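Local structure of non-toxic crystal protein (Bacillus thuringiensis, 2D42) at residues A[135-147]-A[231-243]. The protein is of unknown function: a non-toxic parasporal crystal protein whose elongated, strand-rich fold closely resembles that of beta-pore-forming toxins. Residues are numbered along the deposited sequence; the frame is centred on the assembly and turned at random.
Sequences TQDFRDSQTIRVP and QIGLQTFIDVVIE
Gln136 grips the backbone of Gly233 with both ends of its amide: OE1 accepts from Gly233 N at 2.8 Å, in the carbonyl plane and on a lone pair, while NE2 donates to Gly233 O at 3.1 Å. Its chain, extended beyond CG (chi2 177°), carries the amide to the N-H and C=O of this one residue. Glycine suits the place because a side chain would point at Gln136 OE1 and at Phe138 CZ, 3.8 Å from Gly233 CA. The Phe138 ring meets Thr236 CG2 obliquely. Thr236 OG1 donates to Asp140 OD2 at 2.6 Å, from above the carboxylate plane; the same oxygen is also hydrogen-bonded to Tyr156 OH. Gln142, bent at chi2 (72°), turns its amide back: NE2 donates to Thr143 O, and OE1 takes a water that also donates to Ile238 O, while Gln142 CB lies alongside Ile238 CG2 at 3.7 Å. Ile144 CD1 and Ile242 CD1 meet tip to tip, tightly, at 3.3 Å. Segments 135-146 and 231-243 run the same way at 26°, meeting through side chains like layers of a beta-sandwich, consistent with the aerolysin/ETX-type fold. Their strands, 129-146 and 219-244, each pair antiparallel with strand 71-94; strand 150-185, also paired with 219-244, sets Tyr156 and Leu158 against Phe138.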
ATOM      1  N   THR A 135      -8.459  10.483  -5.671  1.00 34.64           N
ATOM      2  CA  THR A 135      -9.180  11.284  -6.642  1.00 34.19           C
ATOM      3  C   THR A 135      -8.212  11.963  -7.598  1.00 33.81           C
ATOM      4  O   THR A 135      -7.320  12.698  -7.182  1.00 32.96           O
ATOM      5  CB  THR A 135     -10.043  12.357  -5.949  1.00 34.14           C
ATOM      6  OG1 THR A 135     -11.086  11.720  -5.201  1.00 34.40           O
ATOM      7  CG2 THR A 135     -10.658  13.292  -6.973  1.00 36.36           C
ATOM      8  N   GLN A 136      -8.382  11.690  -8.885  1.00 33.02           N
ATOM      9  CA  GLN A 136      -7.547  12.298  -9.909  1.00 33.01           C
ATOM     10  C   GLN A 136      -8.377  13.396 -10.554  1.00 33.17           C
ATOM     11  O   GLN A 136      -9.541  13.178 -10.883  1.00 33.74           O
ATOM     12  CB  GLN A 136      -7.146  11.249 -10.947  1.00 33.82           C
ATOM     13  CG  GLN A 136      -6.178  10.205 -10.414  1.00 33.77           C
ATOM     14  CD  GLN A 136      -5.841   9.137 -11.438  1.00 34.84           C
ATOM     15  OE1 GLN A 136      -6.618   8.202 -11.655  1.00 30.48           O
ATOM     16  NE2 GLN A 136      -4.680   9.275 -12.080  1.00 31.22           N
ATOM     17  N   ASP A 137      -7.796  14.579 -10.715  1.00 35.73           N
ATOM     18  CA  ASP A 137      -8.514  15.698 -11.328  1.00 38.09           C
ATOM     19  C   ASP A 137      -8.104  15.870 -12.790  1.00 36.97           C
ATOM     20  O   ASP A 137      -7.140  16.563 -13.094  1.00 38.18           O
ATOM     21  CB  ASP A 137      -8.230  17.004 -10.575  1.00 40.48           C
ATOM     22  CG  ASP A 137      -8.695  16.965  -9.130  1.00 42.98           C
ATOM     23  OD1 ASP A 137      -9.906  16.805  -8.889  1.00 44.88           O
ATOM     24  OD2 ASP A 137      -7.845  17.100  -8.229  1.00 46.08           O
ATOM     25  N   PHE A 138      -8.848  15.249 -13.693  1.00 35.02           N
ATOM     26  CA  PHE A 138      -8.531  15.349 -15.108  1.00 32.84           C
ATOM     27  C   PHE A 138      -9.116  16.615 -15.716  1.00 33.43           C
ATOM     28  O   PHE A 138     -10.325  16.845 -15.674  1.00 34.15           O
ATOM     29  CB  PHE A 138      -9.043  14.111 -15.849  1.00 30.58           C
ATOM     30  CG  PHE A 138      -8.413  12.829 -15.384  1.00 29.18           C
ATOM     31  CD1 PHE A 138      -7.077  12.564 -15.651  1.00 29.09           C
ATOM     32  CD2 PHE A 138      -9.151  11.899 -14.652  1.00 29.08           C
ATOM     33  CE1 PHE A 138      -6.473  11.391 -15.194  1.00 28.16           C
ATOM     34  CE2 PHE A 138      -8.561  10.723 -14.190  1.00 27.10           C
ATOM     35  CZ  PHE A 138      -7.218  10.468 -14.462  1.00 28.41           C
ATOM     36  N   ARG A 139      -8.234  17.440 -16.273  1.00 31.92           N
ATOM     37  CA  ARG A 139      -8.624  18.689 -16.904  1.00 32.82           C
ATOM     38  C   ARG A 139      -7.992  18.721 -18.288  1.00 32.67           C
ATOM     39  O   ARG A 139      -6.781  18.543 -18.427  1.00 30.32           O
ATOM     40  CB  ARG A 139      -8.125  19.894 -16.091  1.00 36.24           C
ATOM     41  CG  ARG A 139      -8.640  19.981 -14.655  1.00 42.85           C
ATOM     42  CD  ARG A 139      -8.281  21.340 -14.039  1.00 47.90           C
ATOM     43  NE  ARG A 139      -8.654  21.451 -12.629  1.00 50.90           N
ATOM     44  CZ  ARG A 139      -8.015  20.841 -11.633  1.00 53.36           C
ATOM     45  NH1 ARG A 139      -8.424  20.995 -10.381  1.00 54.57           N
ATOM     46  NH2 ARG A 139      -6.959  20.080 -11.887  1.00 54.50           N
ATOM     47  N   ASP A 140      -8.818  18.938 -19.307  1.00 29.70           N
ATOM     48  CA  ASP A 140      -8.340  19.001 -20.681  1.00 32.32           C
ATOM     49  C   ASP A 140      -9.255  19.888 -21.502  1.00 30.96           C
ATOM     50  O   ASP A 140     -10.418  20.101 -21.149  1.00 31.66           O
ATOM     51  CB  ASP A 140      -8.294  17.600 -21.306  1.00 33.52           C
ATOM     52  CG  ASP A 140      -7.191  16.738 -20.724  1.00 35.96           C
ATOM     53  OD1 ASP A 140      -6.013  16.998 -21.029  1.00 39.52           O
ATOM     54  OD2 ASP A 140      -7.497  15.809 -19.952  1.00 37.53           O
ATOM     55  N   SER A 141      -8.725  20.413 -22.598  1.00 29.18           N
ATOM     56  CA  SER A 141      -9.515  21.259 -23.472  1.00 31.48           C
ATOM     57  C   SER A 141      -9.167  20.921 -24.904  1.00 29.88           C
ATOM     58  O   SER A 141      -8.146  20.291 -25.168  1.00 32.60           O
ATOM     59  CB  SER A 141      -9.235  22.738 -23.203  1.00 31.46           C
ATOM     60  OG  SER A 141      -7.947  23.098 -23.670  1.00 37.06           O
ATOM     61  N   GLN A 142     -10.019  21.335 -25.828  1.00 29.46           N
ATOM     62  CA  GLN A 142      -9.794  21.066 -27.240  1.00 30.39           C
ATOM     63  C   GLN A 142     -10.463  22.127 -28.096  1.00 30.55           C
ATOM     64  O   GLN A 142     -11.666  22.370 -27.975  1.00 30.46           O
ATOM     65  CB  GLN A 142     -10.362  19.697 -27.615  1.00 30.55           C
ATOM     66  CG  GLN A 142     -10.361  19.408 -29.117  1.00 32.67           C
ATOM     67  CD  GLN A 142      -8.976  19.157 -29.661  1.00 34.03           C
ATOM     68  OE1 GLN A 142      -8.311  18.204 -29.266  1.00 35.50           O
ATOM     69  NE2 GLN A 142      -8.527  20.016 -30.569  1.00 35.22           N
ATOM     70  N   THR A 143      -9.683  22.751 -28.969  1.00 30.51           N
ATOM     71  CA  THR A 143     -10.209  23.771 -29.853  1.00 30.95           C
ATOM     72  C   THR A 143     -10.573  23.098 -31.159  1.00 30.35           C
ATOM     73  O   THR A 143      -9.888  22.180 -31.605  1.00 30.00           O
ATOM     74  CB  THR A 143      -9.169  24.869 -30.102  1.00 33.27           C
ATOM     75  OG1 THR A 143      -8.725  25.380 -28.840  1.00 35.26           O
ATOM     76  CG2 THR A 143      -9.780  26.006 -30.908  1.00 32.44           C
ATOM     77  N   ILE A 144     -11.650  23.561 -31.776  1.00 31.74           N
ATOM     78  CA  ILE A 144     -12.128  22.964 -33.010  1.00 32.50           C
ATOM     79  C   ILE A 144     -12.761  24.011 -33.907  1.00 32.49           C
ATOM     80  O   ILE A 144     -13.309  24.997 -33.427  1.00 31.56           O
ATOM     81  CB  ILE A 144     -13.200  21.886 -32.696  1.00 34.50           C
ATOM     82  CG1 ILE A 144     -13.598  21.152 -33.968  1.00 36.60           C
ATOM     83  CG2 ILE A 144     -14.428  22.537 -32.063  1.00 34.31           C
ATOM     84  CD1 ILE A 144     -12.478  20.330 -34.546  1.00 38.72           C
ATOM     85  N   ARG A 145     -12.680  23.798 -35.213  1.00 33.03           N
ATOM     86  CA  ARG A 145     -13.293  24.721 -36.144  1.00 33.27           C
ATOM     87  C   ARG A 145     -14.561  24.051 -36.619  1.00 31.10           C
ATOM     88  O   ARG A 145     -14.519  22.998 -37.252  1.00 31.25           O
ATOM     89  CB  ARG A 145     -12.374  25.007 -37.332  1.00 38.36           C
ATOM     90  CG  ARG A 145     -13.016  25.912 -38.374  1.00 43.86           C
ATOM     91  CD  ARG A 145     -12.013  26.372 -39.424  1.00 49.67           C
ATOM     92  NE  ARG A 145     -10.962  27.198 -38.835  1.00 54.27           N
ATOM     93  CZ  ARG A 145     -10.005  27.804 -39.532  1.00 57.31           C
ATOM     94  NH1 ARG A 145      -9.959  27.677 -40.854  1.00 57.97           N
ATOM     95  NH2 ARG A 145      -9.095  28.540 -38.906  1.00 58.35           N
ATOM     96  N   VAL A 146     -15.697  24.651 -36.296  1.00 29.00           N
ATOM     97  CA  VAL A 146     -16.966  24.073 -36.695  1.00 28.26           C
ATOM     98  C   VAL A 146     -17.481  24.734 -37.956  1.00 30.40           C
ATOM     99  O   VAL A 146     -17.882  25.899 -37.941  1.00 30.60           O
ATOM    100  CB  VAL A 146     -18.030  24.226 -35.603  1.00 26.40           C
ATOM    101  CG1 VAL A 146     -19.262  23.436 -35.994  1.00 23.85           C
ATOM    102  CG2 VAL A 146     -17.472  23.754 -34.264  1.00 24.85           C
ATOM    103  N   PRO A 147     -17.479  23.990 -39.066  1.00 32.17           N
ATOM    104  CA  PRO A 147     -17.941  24.478 -40.367  1.00 34.54           C
ATOM    105  C   PRO A 147     -19.410  24.870 -40.339  1.00 36.09           C
ATOM    106  O   PRO A 147     -20.181  24.377 -39.517  1.00 35.95           O
ATOM    107  CB  PRO A 147     -17.693  23.288 -41.291  1.00 34.23           C
ATOM    108  CG  PRO A 147     -16.544  22.567 -40.620  1.00 34.00           C
ATOM    109  CD  PRO A 147     -16.958  22.619 -39.180  1.00 30.27           C
ATOM    110  N   GLN A 231      -7.325   0.173  -9.558  1.00 28.38           N
ATOM    111  CA  GLN A 231      -7.437   0.810 -10.861  1.00 30.40           C
ATOM    112  C   GLN A 231      -6.896   2.220 -10.780  1.00 30.33           C
ATOM    113  O   GLN A 231      -6.834   2.804  -9.698  1.00 31.33           O
ATOM    114  CB  GLN A 231      -8.901   0.850 -11.292  1.00 31.43           C
ATOM    115  CG  GLN A 231      -9.499  -0.522 -11.512  1.00 37.82           C
ATOM    116  CD  GLN A 231     -11.014  -0.491 -11.581  1.00 42.32           C
ATOM    117  OE1 GLN A 231     -11.635  -1.332 -12.238  1.00 46.81           O
ATOM    118  NE2 GLN A 231     -11.620   0.468 -10.889  1.00 43.86           N
ATOM    119  N   ILE A 232      -6.499   2.766 -11.924  1.00 28.66           N
ATOM    120  CA  ILE A 232      -5.984   4.126 -11.965  1.00 27.68           C
ATOM    121  C   ILE A 232      -6.148   4.727 -13.358  1.00 27.07           C
ATOM    122  O   ILE A 232      -6.027   4.025 -14.369  1.00 26.02           O
ATOM    123  CB  ILE A 232      -4.481   4.188 -11.608  1.00 28.06           C
ATOM    124  CG1 ILE A 232      -3.660   3.490 -12.685  1.00 28.96           C
ATOM    125  CG2 ILE A 232      -4.219   3.500 -10.285  1.00 32.45           C
ATOM    126  CD1 ILE A 232      -2.184   3.773 -12.577  1.00 33.17           C
ATOM    127  N   GLY A 233      -6.426   6.026 -13.395  1.00 26.42           N
ATOM    128  CA  GLY A 233      -6.563   6.727 -14.660  1.00 27.76           C
ATOM    129  C   GLY A 233      -5.158   6.918 -15.195  1.00 28.01           C
ATOM    130  O   GLY A 233      -4.295   7.418 -14.474  1.00 28.28           O
ATOM    131  N   LEU A 234      -4.926   6.518 -16.443  1.00 27.27           N
ATOM    132  CA  LEU A 234      -3.608   6.608 -17.062  1.00 26.46           C
ATOM    133  C   LEU A 234      -3.413   7.831 -17.954  1.00 27.00           C
ATOM    134  O   LEU A 234      -2.357   8.474 -17.922  1.00 25.06           O
ATOM    135  CB  LEU A 234      -3.334   5.328 -17.874  1.00 24.24           C
ATOM    136  CG  LEU A 234      -3.305   4.043 -17.031  1.00 27.80           C
ATOM    137  CD1 LEU A 234      -3.132   2.819 -17.925  1.00 25.33           C
ATOM    138  CD2 LEU A 234      -2.173   4.144 -16.008  1.00 26.48           C
ATOM    139  N   GLN A 235      -4.415   8.126 -18.773  1.00 25.46           N
ATOM    140  CA  GLN A 235      -4.369   9.280 -19.667  1.00 27.85           C
ATOM    141  C   GLN A 235      -5.774   9.565 -20.176  1.00 29.03           C
ATOM    142  O   GLN A 235      -6.677   8.739 -20.023  1.00 29.52           O
ATOM    143  CB  GLN A 235      -3.447   9.018 -20.862  1.00 30.32           C
ATOM    144  CG  GLN A 235      -4.010   8.036 -21.875  1.00 34.52           C
ATOM    145  CD  GLN A 235      -3.088   7.837 -23.063  1.00 38.74           C
ATOM    146  OE1 GLN A 235      -2.701   8.797 -23.728  1.00 40.28           O
ATOM    147  NE2 GLN A 235      -2.736   6.582 -23.339  1.00 38.50           N
ATOM    148  N   THR A 236      -5.953  10.724 -20.798  1.00 28.83           N
ATOM    149  CA  THR A 236      -7.257  11.099 -21.319  1.00 30.93           C
ATOM    150  C   THR A 236      -7.193  11.432 -22.796  1.00 33.33           C
ATOM    151  O   THR A 236      -6.128  11.745 -23.332  1.00 32.79           O
ATOM    152  CB  THR A 236      -7.818  12.319 -20.591  1.00 32.74           C
ATOM    153  OG1 THR A 236      -6.887  13.402 -20.704  1.00 35.31           O
ATOM    154  CG2 THR A 236      -8.055  12.003 -19.126  1.00 31.37           C
ATOM    155  N   PHE A 237      -8.345  11.351 -23.453  1.00 31.89           N
ATOM    156  CA  PHE A 237      -8.434  11.663 -24.869  1.00 31.79           C
ATOM    157  C   PHE A 237      -9.690  12.481 -25.122  1.00 30.19           C
ATOM    158  O   PHE A 237     -10.728  12.253 -24.493  1.00 29.99           O
ATOM    159  CB  PHE A 237      -8.559  10.397 -25.735  1.00 31.87           C
ATOM    160  CG  PHE A 237      -7.462   9.385 -25.541  1.00 34.62           C
ATOM    161  CD1 PHE A 237      -7.619   8.331 -24.644  1.00 35.01           C
ATOM    162  CD2 PHE A 237      -6.287   9.456 -26.296  1.00 36.14           C
ATOM    163  CE1 PHE A 237      -6.627   7.358 -24.502  1.00 36.25           C
ATOM    164  CE2 PHE A 237      -5.289   8.491 -26.164  1.00 33.79           C
ATOM    165  CZ  PHE A 237      -5.460   7.440 -25.267  1.00 35.99           C
ATOM    166  N   ILE A 238      -9.595  13.436 -26.037  1.00 27.64           N
ATOM    167  CA  ILE A 238     -10.769  14.196 -26.422  1.00 27.95           C
ATOM    168  C   ILE A 238     -10.917  13.921 -27.909  1.00 27.88           C
ATOM    169  O   ILE A 238     -10.017  14.210 -28.688  1.00 27.75           O
ATOM    170  CB  ILE A 238     -10.621  15.712 -26.210  1.00 27.34           C
ATOM    171  CG1 ILE A 238     -10.565  16.036 -24.711  1.00 27.81           C
ATOM    172  CG2 ILE A 238     -11.805  16.425 -26.859  1.00 27.45           C
ATOM    173  CD1 ILE A 238     -10.409  17.522 -24.391  1.00 27.78           C
ATOM    174  N   ASP A 239     -12.032  13.317 -28.295  1.00 28.74           N
ATOM    175  CA  ASP A 239     -12.281  13.030 -29.695  1.00 29.91           C
ATOM    176  C   ASP A 239     -13.484  13.843 -30.150  1.00 30.05           C
ATOM    177  O   ASP A 239     -14.530  13.848 -29.507  1.00 27.08           O
ATOM    178  CB  ASP A 239     -12.529  11.537 -29.900  1.00 32.18           C
ATOM    179  CG  ASP A 239     -11.303  10.702 -29.570  1.00 34.16           C
ATOM    180  OD1 ASP A 239     -10.303  10.778 -30.317  1.00 35.87           O
ATOM    181  OD2 ASP A 239     -11.336   9.983 -28.556  1.00 37.20           O
ATOM    182  N   VAL A 240     -13.316  14.534 -31.267  1.00 29.44           N
ATOM    183  CA  VAL A 240     -14.374  15.368 -31.801  1.00 29.39           C
ATOM    184  C   VAL A 240     -14.871  14.880 -33.157  1.00 29.15           C
ATOM    185  O   VAL A 240     -14.105  14.775 -34.111  1.00 31.69           O
ATOM    186  CB  VAL A 240     -13.893  16.817 -31.950  1.00 27.81           C
ATOM    187  CG1 VAL A 240     -15.038  17.707 -32.407  1.00 25.73           C
ATOM    188  CG2 VAL A 240     -13.311  17.305 -30.629  1.00 26.64           C
ATOM    189  N   VAL A 241     -16.158  14.569 -33.222  1.00 29.15           N
ATOM    190  CA  VAL A 241     -16.775  14.139 -34.461  1.00 30.68           C
ATOM    191  C   VAL A 241     -17.524  15.356 -34.992  1.00 31.37           C
ATOM    192  O   VAL A 241     -18.418  15.886 -34.325  1.00 29.92           O
ATOM    193  CB  VAL A 241     -17.776  12.991 -34.236  1.00 33.16           C
ATOM    194  CG1 VAL A 241     -18.581  12.749 -35.511  1.00 35.44           C
ATOM    195  CG2 VAL A 241     -17.032  11.718 -33.837  1.00 34.80           C
ATOM    196  N   ILE A 242     -17.135  15.809 -36.178  1.00 31.22           N
ATOM    197  CA  ILE A 242     -17.763  16.963 -36.811  1.00 33.50           C
ATOM    198  C   ILE A 242     -18.635  16.449 -37.951  1.00 35.69           C
ATOM    199  O   ILE A 242     -18.179  15.669 -38.783  1.00 35.87           O
ATOM    200  CB  ILE A 242     -16.702  17.923 -37.375  1.00 33.94           C
ATOM    201  CG1 ILE A 242     -15.890  18.522 -36.232  1.00 34.90           C
ATOM    202  CG2 ILE A 242     -17.364  19.024 -38.190  1.00 36.36           C
ATOM    203  CD1 ILE A 242     -14.694  19.308 -36.698  1.00 36.40           C
ATOM    204  N   GLU A 243     -19.890  16.873 -37.987  1.00 37.34           N
ATOM    205  CA  GLU A 243     -20.782  16.409 -39.037  1.00 40.24           C
ATOM    206  C   GLU A 243     -21.798  17.463 -39.449  1.00 40.46           C
ATOM    207  O   GLU A 243     -22.160  18.338 -38.661  1.00 39.79           O
ATOM    208  CB  GLU A 243     -21.499  15.137 -38.575  1.00 41.07           C
ATOM    209  CG  GLU A 243     -22.328  15.316 -37.321  1.00 44.58           C
ATOM    210  CD  GLU A 243     -22.719  13.995 -36.683  1.00 47.92           C
ATOM    211  OE1 GLU A 243     -23.482  14.012 -35.693  1.00 50.66           O
ATOM    212  OE2 GLU A 243     -22.260  12.936 -37.165  1.00 47.73           O
TER
HETATM  213  O   HOH W   1      -9.419  15.745 -30.741  1.00 35.27           O